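Local coordinates for protein VipE (Legionella pneumophila subsp. pneumophila str. Philadelphia 1, PDB 4QN8) that is an effector of unknown molecular function, represented by its all-helical N-terminal part, and probably acts on host-cell processes during infection, at residues S57-I62 / L103-L108; E121-T126 / N136-L141. All blocks are in the same frame, centred on the assembly; numbering follows the deposited sequence.

Contact 1: S57-I62 / L103-L108; sequences SKMDAI and LEKAFL
Ile-62 and Leu-103 mark where the two helical segments come nearest, their CA atoms 6.2 Å apart, while the axes of 58-62 and 103-108 stay 10.2 Å from each other and cross at -54°. Such spacing leaves room for side chains between the backbones, and branched Ile-62 reaches across it. Ile-62 CG2, set anti to the backbone N, meets Ala-106 CB at 3.6 Å and also rests against the start of the other helix, 3.8 Å from Leu-103 CA. The small methyl of Ala-106 suits this place because it lets the CG2 branch come close to the helix. Leu-103 adds its CD1 methyl, 3.9 Å from Ile-62 CG2. This is plain helix-helix packing in the all-helical VipE domain, joining the N-terminal parts of helices 58-69 and 103-114; Phe-65 and Val-66 prolong it along the former. Selenomethionine Met-59 bends at chi2 and chi3 and crosses Lys-105 at about a right angle, placing its CE methyl 3.9 Å from Lys-105 CE. Lysine can line this apolar seam with its methylenes while its NZ bonds to the carbonyl oxygens of Met-98 and Gly-100. At the N-terminus of helix 58-69, Ser-57 and Asp-60 form a capping box: Ser-57 OG accepts from Asp-60 N at 2.9 Å, and Asp-60 OD2 accepts from Ser-57 N, which lies above the carboxylate plane.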
loop_
_atom_site.group_PDB
_atom_site.type_symbol
_atom_site.label_atom_id
_atom_site.label_comp_id
_atom_site.label_asym_id
_atom_site.label_seq_id
_atom_site.Cartn_x
_atom_site.Cartn_y
_atom_site.Cartn_z
ATOM N N SER A 57 5.456 -9.266 9.840
ATOM C CA SER A 57 5.673 -7.850 10.066
ATOM C C SER A 57 4.451 -7.058 9.641
ATOM O O SER A 57 3.525 -7.593 9.009
ATOM C CB SER A 57 6.887 -7.362 9.278
ATOM O OG SER A 57 6.609 -7.363 7.893
ATOM N N LYS A 58 4.451 -5.770 9.966
ATOM C CA LYS A 58 3.389 -4.891 9.484
ATOM C C LYS A 58 3.345 -4.843 7.960
ATOM O O LYS A 58 2.273 -4.999 7.364
ATOM C CB LYS A 58 3.524 -3.488 10.078
ATOM C CG LYS A 58 2.454 -2.514 9.608
ATOM C CD LYS A 58 2.560 -1.205 10.378
ATOM C CE LYS A 58 1.579 -0.170 9.843
ATOM N NZ LYS A 58 1.465 0.947 10.835
HETATM N N MSE A 59 4.496 -4.647 7.313
HETATM C CA MSE A 59 4.513 -4.696 5.854
HETATM C C MSE A 59 4.096 -6.055 5.295
HETATM O O MSE A 59 3.398 -6.104 4.279
HETATM C CB MSE A 59 5.845 -4.259 5.248
HETATM C CG MSE A 59 5.826 -4.378 3.716
HETATM SE SE MSE A 59 4.363 -3.323 2.917
HETATM C CE MSE A 59 5.133 -1.727 3.652
ATOM N N ASP A 60 4.489 -7.151 5.946
ATOM C CA ASP A 60 4.038 -8.471 5.492
ATOM C C ASP A 60 2.512 -8.499 5.404
ATOM O O ASP A 60 1.944 -9.047 4.457
ATOM C CB ASP A 60 4.480 -9.571 6.462
ATOM C CG ASP A 60 5.972 -9.884 6.384
ATOM O OD1 ASP A 60 6.610 -9.590 5.345
ATOM O OD2 ASP A 60 6.497 -10.443 7.384
ATOM N N ALA A 61 1.854 -7.925 6.405
ATOM C CA ALA A 61 0.393 -7.981 6.476
ATOM C C ALA A 61 -0.256 -7.119 5.399
ATOM O O ALA A 61 -1.246 -7.521 4.772
ATOM C CB ALA A 61 -0.079 -7.551 7.845
ATOM N N ILE A 62 0.284 -5.921 5.198
ATOM C CA ILE A 62 -0.229 -5.034 4.155
ATOM C C ILE A 62 -0.015 -5.650 2.767
ATOM O O ILE A 62 -0.910 -5.617 1.913
ATOM C CB ILE A 62 0.430 -3.630 4.230
ATOM C CG1 ILE A 62 0.246 -3.024 5.631
ATOM C CG2 ILE A 62 -0.133 -2.720 3.142
ATOM C CD1 ILE A 62 0.833 -1.623 5.799
ATOM N N LEU A 103 -0.652 1.328 3.531
ATOM C CA LEU A 103 -1.461 0.793 2.437
ATOM C C LEU A 103 -1.244 1.570 1.143
ATOM O O LEU A 103 -1.233 0.985 0.048
ATOM C CB LEU A 103 -2.941 0.809 2.816
ATOM C CG LEU A 103 -3.864 0.120 1.812
ATOM C CD1 LEU A 103 -3.550 -1.395 1.669
ATOM C CD2 LEU A 103 -5.313 0.305 2.236
ATOM N N GLU A 104 -1.075 2.884 1.264
ATOM C CA GLU A 104 -0.850 3.704 0.081
ATOM C C GLU A 104 0.478 3.359 -0.589
ATOM O O GLU A 104 0.554 3.343 -1.814
ATOM C CB GLU A 104 -0.980 5.203 0.377
ATOM C CG GLU A 104 0.104 5.789 1.285
ATOM C CD GLU A 104 -0.299 5.807 2.757
ATOM O OE1 GLU A 104 -1.192 5.009 3.156
ATOM O OE2 GLU A 104 0.282 6.616 3.514
ATOM N N LYS A 105 1.512 3.070 0.203
ATOM C CA LYS A 105 2.791 2.638 -0.363
ATOM C C LYS A 105 2.633 1.290 -1.074
ATOM O O LYS A 105 3.159 1.081 -2.182
ATOM C CB LYS A 105 3.896 2.551 0.700
ATOM C CG LYS A 105 5.171 1.909 0.147
ATOM C CD LYS A 105 6.421 2.317 0.915
ATOM C CE LYS A 105 6.489 1.644 2.273
ATOM N NZ LYS A 105 7.697 2.137 3.034
ATOM N N ALA A 106 1.887 0.380 -0.464
ATOM C CA ALA A 106 1.722 -0.936 -1.075
ATOM C C ALA A 106 0.888 -0.915 -2.354
ATOM O O ALA A 106 1.209 -1.613 -3.314
ATOM C CB ALA A 106 1.165 -1.942 -0.092
ATOM N N PHE A 107 -0.186 -0.131 -2.369
ATOM C CA PHE A 107 -0.995 0.000 -3.576
ATOM C C PHE A 107 -0.170 0.611 -4.709
ATOM O O PHE A 107 -0.246 0.150 -5.859
ATOM C CB PHE A 107 -2.229 0.858 -3.300
ATOM C CG PHE A 107 -3.493 0.065 -3.164
ATOM C CD1 PHE A 107 -3.690 -0.781 -2.084
ATOM C CD2 PHE A 107 -4.484 0.172 -4.117
ATOM C CE1 PHE A 107 -4.851 -1.518 -1.964
ATOM C CE2 PHE A 107 -5.656 -0.562 -4.003
ATOM C CZ PHE A 107 -5.830 -1.415 -2.922
ATOM N N LEU A 108 0.615 1.636 -4.395
ATOM C CA LEU A 108 1.469 2.261 -5.413
ATOM C C LEU A 108 2.483 1.256 -5.956
ATOM O O LEU A 108 2.691 1.162 -7.170
ATOM C CB LEU A 108 2.186 3.500 -4.849
ATOM C CG LEU A 108 3.197 4.243 -5.735
ATOM C CD1 LEU A 108 2.558 4.719 -7.028
ATOM C CD2 LEU A 108 3.746 5.452 -4.976
#

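Contact 2: E121-T126 / N136-L141; sequences EHFNST and NDIDNL
The carbonyl oxygen of His-122 is gripped twice by one residue: Ser-125 OG donates to His-122 O at 2.7 Å, and Ser-125 N reaches His-122 O at 3.2 Å. The hydroxyl arrives only 15° from the carbonyl plane. Together the two bonds tie off the 3-10 segment 121-124, and the same hydroxyl, at the N-cap of helix 126-131, weakly caps Val-128 N; a short polar side chain that can both donate and accept suits this junction. On the neighbouring residue, Phe-123 turns toward helix 135-154. With CG anti to its carbonyl carbon (chi1 -61°), the ring presents its edge to two aliphatic side chains. Leu-141 CD2 lies near the ring plane, 3.8 Å from Phe-123 CE1, and Ile-138 CD1 sits at the same edge, 4.3 Å from Phe-123 CD1. Ile-138 and Leu-141 are three residues apart, about one helical turn, and so offer neighbouring aliphatic groups to a single ring. The chain between the segments is mostly the short helix 126-131, which leads from the 3-10 turn into the C-terminal helix 135-154. Val-128 of that short helix touches Phe-123, Ile-138 and Leu-141, while Phe-132 packs on both aliphatic residues. Phe-123 also makes a cation-pi interaction with Lys-142, next in sequence to Leu-141. No hydrogen bond joins the two segments, so their direct contact probably rests on dispersion and the burial of hydrocarbon, and the two Ser-125 bonds, closing the turn around Phe-123, probably help to set the ring's position.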
loop_
_atom_site.group_PDB
_atom_site.type_symbol
_atom_site.label_atom_id
_atom_site.label_comp_id
_atom_site.label_asym_id
_atom_site.label_seq_id
_atom_site.Cartn_x
_atom_site.Cartn_y
_atom_site.Cartn_z
ATOM N N GLU A 121 2.382 8.292 -13.312
ATOM C CA GLU A 121 1.665 9.557 -13.165
ATOM C C GLU A 121 1.500 10.001 -11.699
ATOM O O GLU A 121 1.276 11.181 -11.427
ATOM C CB GLU A 121 0.303 9.479 -13.859
ATOM C CG GLU A 121 0.381 9.136 -15.349
ATOM C CD GLU A 121 -0.992 8.955 -15.981
ATOM O OE1 GLU A 121 -2.004 9.276 -15.313
ATOM O OE2 GLU A 121 -1.060 8.491 -17.145
ATOM N N HIS A 122 1.610 9.064 -10.769
ATOM C CA HIS A 122 1.421 9.379 -9.347
ATOM C C HIS A 122 2.535 10.272 -8.816
ATOM O O HIS A 122 2.346 10.991 -7.826
ATOM C CB HIS A 122 1.359 8.116 -8.493
ATOM C CG HIS A 122 0.147 7.277 -8.727
ATOM N ND1 HIS A 122 -1.135 7.777 -8.634
ATOM C CD2 HIS A 122 0.022 5.962 -9.026
ATOM C CE1 HIS A 122 -1.998 6.800 -8.880
ATOM N NE2 HIS A 122 -1.320 5.695 -9.109
ATOM N N PHE A 123 3.696 10.233 -9.468
ATOM C CA PHE A 123 4.836 11.035 -9.016
ATOM C C PHE A 123 4.698 12.495 -9.395
ATOM O O PHE A 123 5.497 13.323 -8.969
ATOM C CB PHE A 123 6.150 10.444 -9.535
ATOM C CG PHE A 123 6.393 9.050 -9.039
ATOM C CD1 PHE A 123 6.974 8.830 -7.800
ATOM C CD2 PHE A 123 5.983 7.956 -9.778
ATOM C CE1 PHE A 123 7.176 7.543 -7.327
ATOM C CE2 PHE A 123 6.182 6.666 -9.309
ATOM C CZ PHE A 123 6.772 6.459 -8.083
ATOM N N ASN A 124 3.678 12.797 -10.193
ATOM C CA ASN A 124 3.325 14.167 -10.547
ATOM C C ASN A 124 2.271 14.783 -9.627
ATOM O O ASN A 124 1.947 15.969 -9.747
ATOM C CB ASN A 124 2.825 14.225 -11.994
ATOM C CG ASN A 124 3.927 13.990 -12.998
ATOM O OD1 ASN A 124 5.093 14.305 -12.743
ATOM N ND2 ASN A 124 3.568 13.437 -14.156
ATOM N N SER A 125 1.742 13.978 -8.712
ATOM C CA SER A 125 0.618 14.388 -7.881
ATOM C C SER A 125 1.070 15.450 -6.881
ATOM O O SER A 125 2.254 15.498 -6.512
ATOM C CB SER A 125 0.046 13.176 -7.138
ATOM O OG SER A 125 1.012 12.663 -6.226
ATOM N N THR A 126 0.135 16.295 -6.449
ATOM C CA THR A 126 0.450 17.372 -5.507
ATOM C C THR A 126 1.110 16.820 -4.244
ATOM O O THR A 126 2.088 17.379 -3.746
ATOM C CB THR A 126 -0.816 18.169 -5.121
ATOM O OG1 THR A 126 -1.390 18.763 -6.299
ATOM C CG2 THR A 126 -0.479 19.275 -4.125
ATOM N N ASN A 136 16.229 14.069 -6.750
ATOM C CA ASN A 136 16.857 13.025 -5.956
ATOM C C ASN A 136 15.924 12.424 -4.895
ATOM O O ASN A 136 16.017 11.225 -4.559
ATOM C CB ASN A 136 18.132 13.563 -5.319
ATOM C CG ASN A 136 19.064 12.468 -4.899
ATOM O OD1 ASN A 136 19.717 11.841 -5.736
ATOM N ND2 ASN A 136 19.136 12.221 -3.598
ATOM N N ASP A 137 15.014 13.244 -4.371
ATOM C CA ASP A 137 13.999 12.740 -3.456
ATOM C C ASP A 137 13.142 11.699 -4.176
ATOM O O ASP A 137 12.819 10.645 -3.625
ATOM C CB ASP A 137 13.095 13.882 -2.952
ATOM C CG ASP A 137 13.860 14.958 -2.213
ATOM O OD1 ASP A 137 14.752 14.612 -1.406
ATOM O OD2 ASP A 137 13.574 16.155 -2.448
ATOM N N ILE A 138 12.772 12.004 -5.417
ATOM C CA ILE A 138 11.929 11.096 -6.195
ATOM C C ILE A 138 12.730 9.854 -6.542
ATOM O O ILE A 138 12.218 8.742 -6.493
ATOM C CB ILE A 138 11.440 11.773 -7.489
ATOM C CG1 ILE A 138 10.404 12.851 -7.158
ATOM C CG2 ILE A 138 10.867 10.748 -8.481
ATOM C CD1 ILE A 138 9.159 12.309 -6.483
ATOM N N ASP A 139 14.000 10.047 -6.902
ATOM C CA ASP A 139 14.885 8.925 -7.237
ATOM C C ASP A 139 14.979 7.899 -6.106
ATOM O O ASP A 139 14.873 6.699 -6.347
ATOM C CB ASP A 139 16.285 9.428 -7.560
ATOM C CG ASP A 139 16.395 10.026 -8.959
ATOM O OD1 ASP A 139 15.350 10.284 -9.591
ATOM O OD2 ASP A 139 17.534 10.236 -9.425
ATOM N N ASN A 140 15.206 8.371 -4.882
ATOM C CA ASN A 140 15.272 7.469 -3.730
ATOM C C ASN A 140 13.918 6.857 -3.398
ATOM O O ASN A 140 13.843 5.703 -2.951
ATOM C CB ASN A 140 15.861 8.168 -2.497
ATOM C CG ASN A 140 17.356 8.383 -2.606
ATOM O OD1 ASN A 140 18.088 7.524 -3.109
ATOM N ND2 ASN A 140 17.819 9.531 -2.128
ATOM N N LEU A 141 12.845 7.627 -3.587
ATOM C CA LEU A 141 11.493 7.102 -3.376
ATOM C C LEU A 141 11.296 5.868 -4.251
ATOM O O LEU A 141 10.798 4.834 -3.787
ATOM C CB LEU A 141 10.423 8.162 -3.679
ATOM C CG LEU A 141 8.952 7.719 -3.620
ATOM C CD1 LEU A 141 8.662 7.077 -2.259
ATOM C CD2 LEU A 141 7.993 8.890 -3.875
#

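Contact 1 lies near the middle of the domain, its centre about 4 Å from that of the chain, whereas contact 2 is about 16 Å out; their centres are about 18 Å apart. They follow in series along the sequence, yet their segments touch through two residues that take no part in either interface: Leu-108 CD1 lies 3.5 Å from His-122 CD2. Two helices extend this link: 103-114 carries one side of contact 1 and sends Met-112 against Phe-123, while 135-154 carries one side of contact 2 and packs Leu-146 against both Lys-105 and Leu-108. A beta-mercaptoethanol molecule, probably from the crystallisation liquor, lies about 6 Å from the side chain of Met-59 in contact 1.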